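Local coordinates for protein Adp-heptose LPS heptosyltransferase II (PDB 1PSW) that transfers the second heptose unit from ADP-L-glycero-beta-D-manno-heptose to the heptosyl-Kdo2-lipid A module, building the inner core of lipopolysaccharide, at residues A[201-206]-A[233-238]; A[207-210]-A[215-218]. One frame throughout, in Å; residues are numbered along the deposited sequence.

Contact 1 (A[201-206]-A[233-238])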
ATOM      1  N   HIS A 201       5.218   7.040  21.922  1.00 17.82           N
ATOM      2  CA  HIS A 201       5.735   5.677  21.930  1.00 17.85           C
ATOM      3  C   HIS A 201       6.753   5.560  20.794  1.00 17.81           C
ATOM      4  O   HIS A 201       7.808   4.946  20.967  1.00 18.21           O
ATOM      5  CB  HIS A 201       4.619   4.645  21.753  1.00 18.53           C
ATOM      6  CG  HIS A 201       3.875   4.340  23.022  1.00 20.57           C
ATOM      7  ND1 HIS A 201       4.331   4.728  24.260  1.00 21.90           N
ATOM      8  CD2 HIS A 201       2.707   3.689  23.233  1.00 19.89           C
ATOM      9  CE1 HIS A 201       3.471   4.330  25.188  1.00 22.28           C
ATOM     10  NE2 HIS A 201       2.482   3.700  24.592  1.00 21.64           N
ATOM     11  N   TYR A 202       6.457   6.151  19.636  1.00 17.14           N
ATOM     12  CA  TYR A 202       7.411   6.103  18.528  1.00 17.79           C
ATOM     13  C   TYR A 202       8.703   6.811  18.942  1.00 19.24           C
ATOM     14  O   TYR A 202       9.795   6.375  18.577  1.00 19.57           O
ATOM     15  CB  TYR A 202       6.838   6.768  17.259  1.00 17.58           C
ATOM     16  CG  TYR A 202       6.031   5.832  16.369  1.00 16.98           C
ATOM     17  CD1 TYR A 202       6.653   4.776  15.681  1.00 17.65           C
ATOM     18  CD2 TYR A 202       4.648   5.987  16.223  1.00 16.59           C
ATOM     19  CE1 TYR A 202       5.916   3.897  14.870  1.00 14.20           C
ATOM     20  CE2 TYR A 202       3.902   5.113  15.418  1.00 13.25           C
ATOM     21  CZ  TYR A 202       4.538   4.077  14.749  1.00 14.54           C
ATOM     22  OH  TYR A 202       3.805   3.208  13.965  1.00 15.19           O
ATOM     23  N   ALA A 203       8.585   7.892  19.712  1.00 19.32           N
ATOM     24  CA  ALA A 203       9.765   8.632  20.155  1.00 20.34           C
ATOM     25  C   ALA A 203      10.636   7.786  21.080  1.00 20.83           C
ATOM     26  O   ALA A 203      11.855   7.743  20.929  1.00 20.08           O
ATOM     27  CB  ALA A 203       9.347   9.919  20.857  1.00 19.64           C
ATOM     28  N   GLU A 204      10.002   7.122  22.043  1.00 21.18           N
ATOM     29  CA  GLU A 204      10.713   6.267  22.984  1.00 21.99           C
ATOM     30  C   GLU A 204      11.414   5.138  22.222  1.00 22.06           C
ATOM     31  O   GLU A 204      12.562   4.794  22.510  1.00 21.63           O
ATOM     32  CB  GLU A 204       9.728   5.688  24.007  1.00 24.47           C
ATOM     33  CG  GLU A 204      10.313   4.674  24.984  1.00 29.32           C
ATOM     34  CD  GLU A 204      11.524   5.204  25.731  1.00 35.21           C
ATOM     35  OE1 GLU A 204      11.446   6.324  26.283  1.00 37.15           O
ATOM     36  OE2 GLU A 204      12.554   4.495  25.775  1.00 37.02           O
ATOM     37  N   LEU A 205      10.722   4.564  21.242  1.00 19.72           N
ATOM     38  CA  LEU A 205      11.306   3.485  20.445  1.00 19.60           C
ATOM     39  C   LEU A 205      12.512   3.992  19.661  1.00 18.79           C
ATOM     40  O   LEU A 205      13.503   3.281  19.495  1.00 18.56           O
ATOM     41  CB  LEU A 205      10.271   2.898  19.472  1.00 19.09           C
ATOM     42  CG  LEU A 205      10.777   1.734  18.594  1.00 18.95           C
ATOM     43  CD1 LEU A 205      11.312   0.614  19.478  1.00 18.47           C
ATOM     44  CD2 LEU A 205       9.661   1.211  17.706  1.00 19.89           C
ATOM     45  N   ALA A 206      12.421   5.222  19.164  1.00 18.38           N
ATOM     46  CA  ALA A 206      13.524   5.798  18.404  1.00 19.56           C
ATOM     47  C   ALA A 206      14.753   5.971  19.305  1.00 19.81           C
ATOM     48  O   ALA A 206      15.883   5.687  18.893  1.00 20.76           O
ATOM     49  CB  ALA A 206      13.108   7.143  17.804  1.00 17.18           C
ATOM     50  N   ALA A 233      10.605  16.227  18.372  1.00 30.61           N
ATOM     51  CA  ALA A 233      10.654  17.163  19.488  1.00 32.21           C
ATOM     52  C   ALA A 233      10.811  16.459  20.835  1.00 32.67           C
ATOM     53  O   ALA A 233      11.081  17.102  21.847  1.00 34.60           O
ATOM     54  CB  ALA A 233       9.401  18.026  19.495  1.00 30.52           C
ATOM     55  N   ALA A 234      10.644  15.142  20.851  1.00 31.18           N
ATOM     56  CA  ALA A 234      10.760  14.387  22.090  1.00 30.13           C
ATOM     57  C   ALA A 234      12.161  13.826  22.287  1.00 30.27           C
ATOM     58  O   ALA A 234      12.458  13.215  23.314  1.00 30.89           O
ATOM     59  CB  ALA A 234       9.743  13.256  22.106  1.00 30.58           C
ATOM     60  N   LEU A 235      13.025  14.032  21.299  1.00 30.49           N
ATOM     61  CA  LEU A 235      14.392  13.526  21.375  1.00 31.60           C
ATOM     62  C   LEU A 235      15.350  14.669  21.668  1.00 32.43           C
ATOM     63  O   LEU A 235      15.044  15.824  21.380  1.00 32.69           O
ATOM     64  CB  LEU A 235      14.786  12.864  20.051  1.00 32.32           C
ATOM     65  CG  LEU A 235      13.770  11.929  19.388  1.00 32.52           C
ATOM     66  CD1 LEU A 235      14.413  11.294  18.169  1.00 32.83           C
ATOM     67  CD2 LEU A 235      13.292  10.869  20.357  1.00 30.93           C
ATOM     68  N   ASN A 236      16.502  14.354  22.255  1.00 32.45           N
ATOM     69  CA  ASN A 236      17.493  15.386  22.544  1.00 33.82           C
ATOM     70  C   ASN A 236      18.267  15.696  21.262  1.00 34.59           C
ATOM     71  O   ASN A 236      18.018  15.089  20.221  1.00 32.50           O
ATOM     72  CB  ASN A 236      18.458  14.933  23.651  1.00 34.10           C
ATOM     73  CG  ASN A 236      19.227  13.677  23.287  1.00 34.57           C
ATOM     74  OD1 ASN A 236      19.769  13.561  22.190  1.00 36.65           O
ATOM     75  ND2 ASN A 236      19.289  12.732  24.218  1.00 35.76           N
ATOM     76  N   THR A 237      19.200  16.638  21.342  1.00 36.00           N
ATOM     77  CA  THR A 237      19.999  17.040  20.184  1.00 37.32           C
ATOM     78  C   THR A 237      20.783  15.891  19.560  1.00 37.34           C
ATOM     79  O   THR A 237      20.765  15.704  18.343  1.00 38.03           O
ATOM     80  CB  THR A 237      20.994  18.161  20.561  1.00 38.78           C
ATOM     81  OG1 THR A 237      20.268  19.314  20.998  1.00 40.86           O
ATOM     82  CG2 THR A 237      21.864  18.541  19.363  1.00 38.92           C
ATOM     83  N   GLU A 238      21.468  15.122  20.396  1.00 36.47           N
ATOM     84  CA  GLU A 238      22.258  13.999  19.912  1.00 37.45           C
ATOM     85  C   GLU A 238      21.397  12.976  19.167  1.00 35.33           C
ATOM     86  O   GLU A 238      21.798  12.462  18.125  1.00 34.68           O
ATOM     87  CB  GLU A 238      22.980  13.320  21.084  1.00 39.81           C
ATOM     88  CG  GLU A 238      23.965  14.216  21.842  1.00 44.55           C
ATOM     89  CD  GLU A 238      23.291  15.390  22.541  1.00 47.43           C
ATOM     90  OE1 GLU A 238      22.359  15.158  23.342  1.00 47.67           O
ATOM     91  OE2 GLU A 238      23.702  16.546  22.300  1.00 49.63           O
TER

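Contact 2 (A[207-210]-A[215-218])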
ATOM      1  N   LYS A 207      14.536   6.433  20.535  1.00 21.23           N
ATOM      2  CA  LYS A 207      15.643   6.624  21.471  1.00 22.16           C
ATOM      3  C   LYS A 207      16.351   5.299  21.709  1.00 22.94           C
ATOM      4  O   LYS A 207      17.582   5.229  21.745  1.00 21.74           O
ATOM      5  CB  LYS A 207      15.139   7.158  22.816  1.00 24.07           C
ATOM      6  CG  LYS A 207      14.500   8.517  22.738  1.00 26.73           C
ATOM      7  CD  LYS A 207      14.002   8.963  24.100  1.00 29.26           C
ATOM      8  CE  LYS A 207      13.310  10.304  23.991  1.00 31.92           C
ATOM      9  NZ  LYS A 207      12.657  10.723  25.258  1.00 33.10           N
ATOM     10  N   GLN A 208      15.561   4.248  21.886  1.00 22.86           N
ATOM     11  CA  GLN A 208      16.100   2.915  22.127  1.00 24.36           C
ATOM     12  C   GLN A 208      16.894   2.398  20.926  1.00 23.16           C
ATOM     13  O   GLN A 208      17.948   1.781  21.089  1.00 22.65           O
ATOM     14  CB  GLN A 208      14.960   1.941  22.423  1.00 26.79           C
ATOM     15  CG  GLN A 208      14.139   2.267  23.650  1.00 33.84           C
ATOM     16  CD  GLN A 208      14.843   1.913  24.938  1.00 38.55           C
ATOM     17  OE1 GLN A 208      15.741   2.627  25.393  1.00 40.38           O
ATOM     18  NE2 GLN A 208      14.458   0.785  25.525  1.00 41.90           N
ATOM     19  N   LEU A 209      16.369   2.633  19.725  1.00 20.50           N
ATOM     20  CA  LEU A 209      17.026   2.177  18.500  1.00 20.74           C
ATOM     21  C   LEU A 209      18.313   2.943  18.211  1.00 21.38           C
ATOM     22  O   LEU A 209      19.322   2.361  17.810  1.00 19.61           O
ATOM     23  CB  LEU A 209      16.066   2.285  17.306  1.00 20.86           C
ATOM     24  CG  LEU A 209      14.936   1.247  17.272  1.00 21.51           C
ATOM     25  CD1 LEU A 209      13.930   1.571  16.164  1.00 19.23           C
ATOM     26  CD2 LEU A 209      15.539  -0.129  17.065  1.00 22.08           C
ATOM     27  N   ILE A 210      18.275   4.254  18.411  1.00 21.85           N
ATOM     28  CA  ILE A 210      19.449   5.083  18.188  1.00 23.75           C
ATOM     29  C   ILE A 210      20.533   4.657  19.171  1.00 27.04           C
ATOM     30  O   ILE A 210      21.727   4.677  18.860  1.00 26.98           O
ATOM     31  CB  ILE A 210      19.101   6.564  18.388  1.00 23.71           C
ATOM     32  CG1 ILE A 210      18.171   7.009  17.254  1.00 21.01           C
ATOM     33  CG2 ILE A 210      20.368   7.408  18.447  1.00 24.19           C
ATOM     34  CD1 ILE A 210      17.563   8.371  17.444  1.00 22.02           C
ATOM     35  N   GLN A 215      19.687   4.379  12.986  1.00 20.66           N
ATOM     36  CA  GLN A 215      19.213   5.735  12.743  1.00 21.40           C
ATOM     37  C   GLN A 215      17.756   5.514  12.344  1.00 20.56           C
ATOM     38  O   GLN A 215      17.401   4.441  11.854  1.00 19.49           O
ATOM     39  CB  GLN A 215      19.995   6.437  11.627  1.00 23.68           C
ATOM     40  CG  GLN A 215      19.850   5.850  10.233  1.00 23.20           C
ATOM     41  CD  GLN A 215      20.519   6.724   9.187  1.00 25.37           C
ATOM     42  OE1 GLN A 215      20.117   7.869   8.978  1.00 27.45           O
ATOM     43  NE2 GLN A 215      21.549   6.194   8.533  1.00 22.53           N
ATOM     44  N   VAL A 216      16.912   6.514  12.561  1.00 19.83           N
ATOM     45  CA  VAL A 216      15.492   6.385  12.262  1.00 18.88           C
ATOM     46  C   VAL A 216      15.046   7.349  11.167  1.00 19.49           C
ATOM     47  O   VAL A 216      15.558   8.466  11.051  1.00 19.20           O
ATOM     48  CB  VAL A 216      14.658   6.622  13.558  1.00 18.90           C
ATOM     49  CG1 VAL A 216      13.164   6.611  13.260  1.00 18.43           C
ATOM     50  CG2 VAL A 216      15.006   5.546  14.579  1.00 19.72           C
ATOM     51  N   VAL A 217      14.107   6.889  10.348  1.00 17.29           N
ATOM     52  CA  VAL A 217      13.557   7.694   9.273  1.00 17.58           C
ATOM     53  C   VAL A 217      12.044   7.574   9.361  1.00 16.55           C
ATOM     54  O   VAL A 217      11.508   6.471   9.448  1.00 16.56           O
ATOM     55  CB  VAL A 217      14.028   7.189   7.886  1.00 18.96           C
ATOM     56  CG1 VAL A 217      13.462   8.079   6.784  1.00 18.52           C
ATOM     57  CG2 VAL A 217      15.548   7.161   7.823  1.00 22.45           C
ATOM     58  N   LEU A 218      11.362   8.714   9.331  1.00 16.47           N
ATOM     59  CA  LEU A 218       9.901   8.759   9.430  1.00 17.40           C
ATOM     60  C   LEU A 218       9.315   8.984   8.046  1.00 17.48           C
ATOM     61  O   LEU A 218       9.686   9.940   7.368  1.00 18.93           O
ATOM     62  CB  LEU A 218       9.479   9.910  10.355  1.00 17.37           C
ATOM     63  CG  LEU A 218      10.277  10.025  11.661  1.00 19.87           C
ATOM     64  CD1 LEU A 218       9.924  11.306  12.413  1.00 19.73           C
ATOM     65  CD2 LEU A 218       9.999   8.796  12.533  1.00 17.53           C
TER

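Contact 1 (A[201-206]-A[233-238])
Ala-203 and Ala-206, one helical turn apart, give segment 201-206 a smooth apolar strip against which Ala-234 and Leu-235 of segment 233-238 are laid. Before that strip comes Tyr-202, whose ring is turned to another side of the helix: it meets Trp-197 edge-to-face and rests on Val-266 of strand 264-268. Ala-203 then makes the first contact with the other segment. Its CB and the CB of Ala-234 point at each other and meet methyl to methyl, 3.6 Å apart, and with no longer side chain between them the backbones come close, CA of Ala-203 lying 6.2 Å from CA of Ala-234. The same alanine also meets Leu-235, because CD2 of Leu-235 lies 3.5 Å from the carbonyl O of Ala-203, a van der Waals contact, and 4.1 Å from its CB. Leu-205, like Tyr-202, packs on the sheet, touching Phe-185 and Val-266, and also Leu-336 of helix 332-347. Ala-206 closes the strip, its CB reaching CD1 of Leu-235 at 4.4 Å. One leucine thus covers both alanines with its two branches. Its CB points neither at the helix nor away from it, and the torsion, with CG anti to the carbonyl carbon (chi1 -44°), then places CG so that both methyls reach the helix. The side chains that meet are all apolar, and no hydrogen bond crosses; the two sides together bury 134 Å². Farther along, Asn-236 N-caps the helix that begins at Thr-237, its OD1 accepting from the backbone N of Gln-239. The contact thus packs the connection between helices 225-232 and 237-240 against helix 199-211, in the second Rossmann-like domain of a GT-B glycosyltransferase.

Contact 2 (A[207-210]-A[215-218])
A single methyl group, CG2 of Val-216, carries the contact by facing two consecutive residues of the helix, Leu-209 and Ile-210. It lies 4.4 Å from both CB and CD1 of Leu-209, alongside the leucine, and likewise 4.4 Å from CG1 of Ile-210. These approaches are relaxed apolar contacts, and no hydrogen bond passes between the segments, which bury 136 Å² in total. The torsions explain the meeting: Val-216 holds CG1 anti to its backbone N (chi1 175°), leaving CG2 as the branch presented to the helix. Ile-210, whose CB is directed neither at the strand nor away from it, bends CG1 back beside its own backbone N (chi1 -69°) and so brings that methylene to the valine. Leu-209, by contrast, directs its CB toward the strand. The backbones draw nearest near the end of the helix, just before the short loop that leads into the strand, with CA of Ile-210 5.5 Å from CA of Gln-215.

In the next shell, Phe-185 of the central strand 182-186 touches both Leu-209 and Val-216, while Leu-209 is also covered by Leu-336 and Leu-339 of helix 332-347. The strand is fixed on both edges by main-chain hydrogen bonds, Gln-215 and Val-217 pairing with Ile-183 and Val-216 with Trp-242 and Arg-244. Gln-215, directed away from the helix, uses its NE2 to donate to the carbonyl O atoms of Arg-180 and Ser-177, two bonds that hold the amide of this buried residue. Strand 182-186, helix 199-211 and strand 215-218 form a beta-alpha-beta unit with parallel strands, and the contact packs the crossover helix on the second strand, as in the repeating unit of a Rossmann-like sheet.

Helix 199-211 serves both contacts: its earlier turns form contact 1 and its later ones contact 2, with centres 8 Å apart. Contact 2 is nested within the chain loop that contact 1 closes, so a local helix-to-strand return sits inside a longer excursion through helix 225-232. The two sites merge where CB of Ala-206 lies 4.1 Å from CG2 of Val-216, and where CG of Lys-207 packs 3.6 Å from CD2 of Leu-235. Together they bind strand 215-218, its crossover helix and the following connection into one side of the second parallel six-stranded sheet, the half that in GT-B enzymes generally binds the sugar-nucleotide donor.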